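Local coordinates for RNA-dependent RNA polymerase (Dera Ghazi Khan orthonairovirus, PDB 6DX2), which probably acts as the viral RNA-directed RNA polymerase, and carries in this N-terminal part an OTU-like cysteine protease domain of the deubiquitinase type, at residues A[83-86]-A[87-90]. Residues are numbered along the deposited sequence; the frame is centred on the assembly and turned at random.
Sequences YANS and SDYR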
ATOM      1  N   TYR A  83       6.024  -8.614  15.030  1.00 48.43           N
ATOM      2  CA  TYR A  83       7.400  -9.097  15.090  1.00 49.91           C
ATOM      3  C   TYR A  83       8.068  -8.565  16.339  1.00 44.97           C
ATOM      4  O   TYR A  83       7.825  -7.421  16.732  1.00 56.04           O
ATOM      5  CB  TYR A  83       8.215  -8.653  13.862  1.00 48.38           C
ATOM      6  CG  TYR A  83       7.740  -9.343  12.629  1.00 48.13           C
ATOM      7  CD1 TYR A  83       8.246 -10.581  12.271  1.00 45.01           C
ATOM      8  CD2 TYR A  83       6.768  -8.767  11.833  1.00 43.83           C
ATOM      9  CE1 TYR A  83       7.783 -11.246  11.158  1.00 49.73           C
ATOM     10  CE2 TYR A  83       6.299  -9.419  10.700  1.00 49.09           C
ATOM     11  CZ  TYR A  83       6.812 -10.653  10.367  1.00 49.91           C
ATOM     12  OH  TYR A  83       6.344 -11.290   9.227  1.00 48.47           O
ATOM     13  N   ALA A  84       8.952  -9.385  16.935  1.00 53.16           N
ATOM     14  CA  ALA A  84       9.624  -9.008  18.179  1.00 61.27           C
ATOM     15  C   ALA A  84      10.672  -7.920  17.978  1.00 56.41           C
ATOM     16  O   ALA A  84      10.921  -7.130  18.893  1.00 58.10           O
ATOM     17  CB  ALA A  84      10.289 -10.229  18.832  1.00 57.63           C
ATOM     18  N   ASN A  85      11.323  -7.880  16.825  1.00 57.26           N
ATOM     19  CA  ASN A  85      12.371  -6.898  16.598  1.00 52.45           C
ATOM     20  C   ASN A  85      12.511  -6.698  15.102  1.00 50.66           C
ATOM     21  O   ASN A  85      11.907  -7.422  14.294  1.00 47.14           O
ATOM     22  CB  ASN A  85      13.706  -7.341  17.189  1.00 58.58           C
ATOM     23  CG  ASN A  85      14.069  -8.754  16.777  1.00 63.81           C
ATOM     24  OD1 ASN A  85      14.401  -9.008  15.622  1.00 54.18           O
ATOM     25  ND2 ASN A  85      14.031  -9.686  17.737  1.00 64.74           N
ATOM     26  N   SER A  86      13.276  -5.663  14.742  1.00 53.37           N
ATOM     27  CA  SER A  86      13.445  -5.352  13.325  1.00 51.77           C
ATOM     28  C   SER A  86      14.190  -6.473  12.609  1.00 43.62           C
ATOM     29  O   SER A  86      13.935  -6.734  11.425  1.00 43.20           O
ATOM     30  CB  SER A  86      14.187  -4.015  13.142  1.00 52.31           C
ATOM     31  OG  SER A  86      15.561  -4.196  13.429  1.00 60.48           O
ATOM     32  N   SER A  87      15.074  -7.170  13.302  1.00 54.55           N
ATOM     33  CA  SER A  87      15.841  -8.229  12.651  1.00 51.77           C
ATOM     34  C   SER A  87      14.937  -9.373  12.197  1.00 52.32           C
ATOM     35  O   SER A  87      15.056  -9.862  11.062  1.00 48.33           O
ATOM     36  CB  SER A  87      16.934  -8.743  13.598  1.00 55.84           C
ATOM     37  OG  SER A  87      17.710  -9.677  12.889  1.00 61.77           O
ATOM     38  N   ASP A  88      14.031  -9.817  13.080  1.00 50.09           N
ATOM     39  CA  ASP A  88      13.032 -10.816  12.700  1.00 48.83           C
ATOM     40  C   ASP A  88      12.161 -10.328  11.538  1.00 49.35           C
ATOM     41  O   ASP A  88      11.893 -11.090  10.597  1.00 43.30           O
ATOM     42  CB  ASP A  88      12.142 -11.164  13.892  1.00 49.71           C
ATOM     43  CG  ASP A  88      12.905 -11.835  15.027  1.00 63.21           C
ATOM     44  OD1 ASP A  88      14.041 -12.319  14.797  1.00 55.57           O
ATOM     45  OD2 ASP A  88      12.366 -11.856  16.156  1.00 65.62           O
ATOM     46  N   TYR A  89      11.699  -9.067  11.595  1.00 42.17           N
ATOM     47  CA  TYR A  89      10.855  -8.549  10.534  1.00 38.93           C
ATOM     48  C   TYR A  89      11.595  -8.588   9.205  1.00 40.79           C
ATOM     49  O   TYR A  89      11.058  -9.068   8.182  1.00 40.23           O
ATOM     50  CB  TYR A  89      10.390  -7.122  10.841  1.00 40.55           C
ATOM     51  CG  TYR A  89       9.683  -6.478   9.631  1.00 35.67           C
ATOM     52  CD1 TYR A  89       8.458  -6.955   9.169  1.00 33.67           C
ATOM     53  CD2 TYR A  89      10.269  -5.438   8.938  1.00 35.01           C
ATOM     54  CE1 TYR A  89       7.865  -6.438   8.073  1.00 34.42           C
ATOM     55  CE2 TYR A  89       9.652  -4.895   7.833  1.00 33.68           C
ATOM     56  CZ  TYR A  89       8.445  -5.394   7.408  1.00 33.84           C
ATOM     57  OH  TYR A  89       7.824  -4.846   6.311  1.00 34.05           O
ATOM     58  N   ARG A  90      12.832  -8.076   9.189  1.00 41.22           N
ATOM     59  CA  ARG A  90      13.510  -7.958   7.902  1.00 41.93           C
ATOM     60  C   ARG A  90      13.782  -9.323   7.297  1.00 42.61           C
ATOM     61  O   ARG A  90      13.647  -9.497   6.084  1.00 45.22           O
ATOM     62  CB  ARG A  90      14.803  -7.163   8.036  1.00 40.13           C
ATOM     63  CG  ARG A  90      14.523  -5.696   8.304  1.00 41.02           C
ATOM     64  CD  ARG A  90      15.869  -4.984   8.555  1.00 49.37           C
ATOM     65  NE  ARG A  90      16.212  -4.917   9.974  1.00 62.24           N
ATOM     66  CZ  ARG A  90      17.339  -5.401  10.491  1.00 60.69           C
ATOM     67  NH1 ARG A  90      18.222  -5.999   9.699  1.00 65.28           N
ATOM     68  NH2 ARG A  90      17.573  -5.286  11.791  1.00 49.98           N
TER
HETATM   69  O   HOH W   1       9.644 -11.887  15.945  1.00 59.35           O
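Asn85 and Asp88 open helix 86-93 of this viral OTU domain with a textbook N-cap: Asn85 OD1 accepts from Asp88 N at 2.7 Å, a nearly straight bond, with an N-H...O angle of 167°. With chi1 at 50°, CG sits between the backbone N and the carbonyl carbon, which turns OD1 back over the first turn. On the Asp88 side, OD2 takes a hydrogen bond from a water that in turn accepts from Ala84 N, tying the preceding loop to the helix start.

Tyr83 can be followed outward. Its CB rests 4.0 Å from Tyr89 CB; CG and CD1 lie under Tyr89 CA, which lies over one ring face in a CH-pi contact; CE1 is 4.1 Å from that same CA, while Tyr83 CD2 and Tyr83 CE2 both meet Tyr89 CD1 at 3.6 Å; finally OH leaves the pair to hydrogen-bond Asp92. The rings form a T-shaped pair, planes 68° apart, with Tyr89 presenting its edge to the face of Tyr83. Tyr89 itself runs inward between helices 58-71 and 102-112, and its OH is hydrogen-bonded to Glu104.

Next to Tyr89, and one turn after Ser86, Arg90 bends at chi3 (-93°) so that NH2 reaches back to Ser86 OG, 2.8 Å away and within the guanidinium plane, alongside the backbone bond from Arg90 N to Ser86 O. Side chains thus supplement main-chain bonding at the helix start, and Asp88's carboxylate, near the N-terminal end of the helix, probably interacts favourably with the helix dipole.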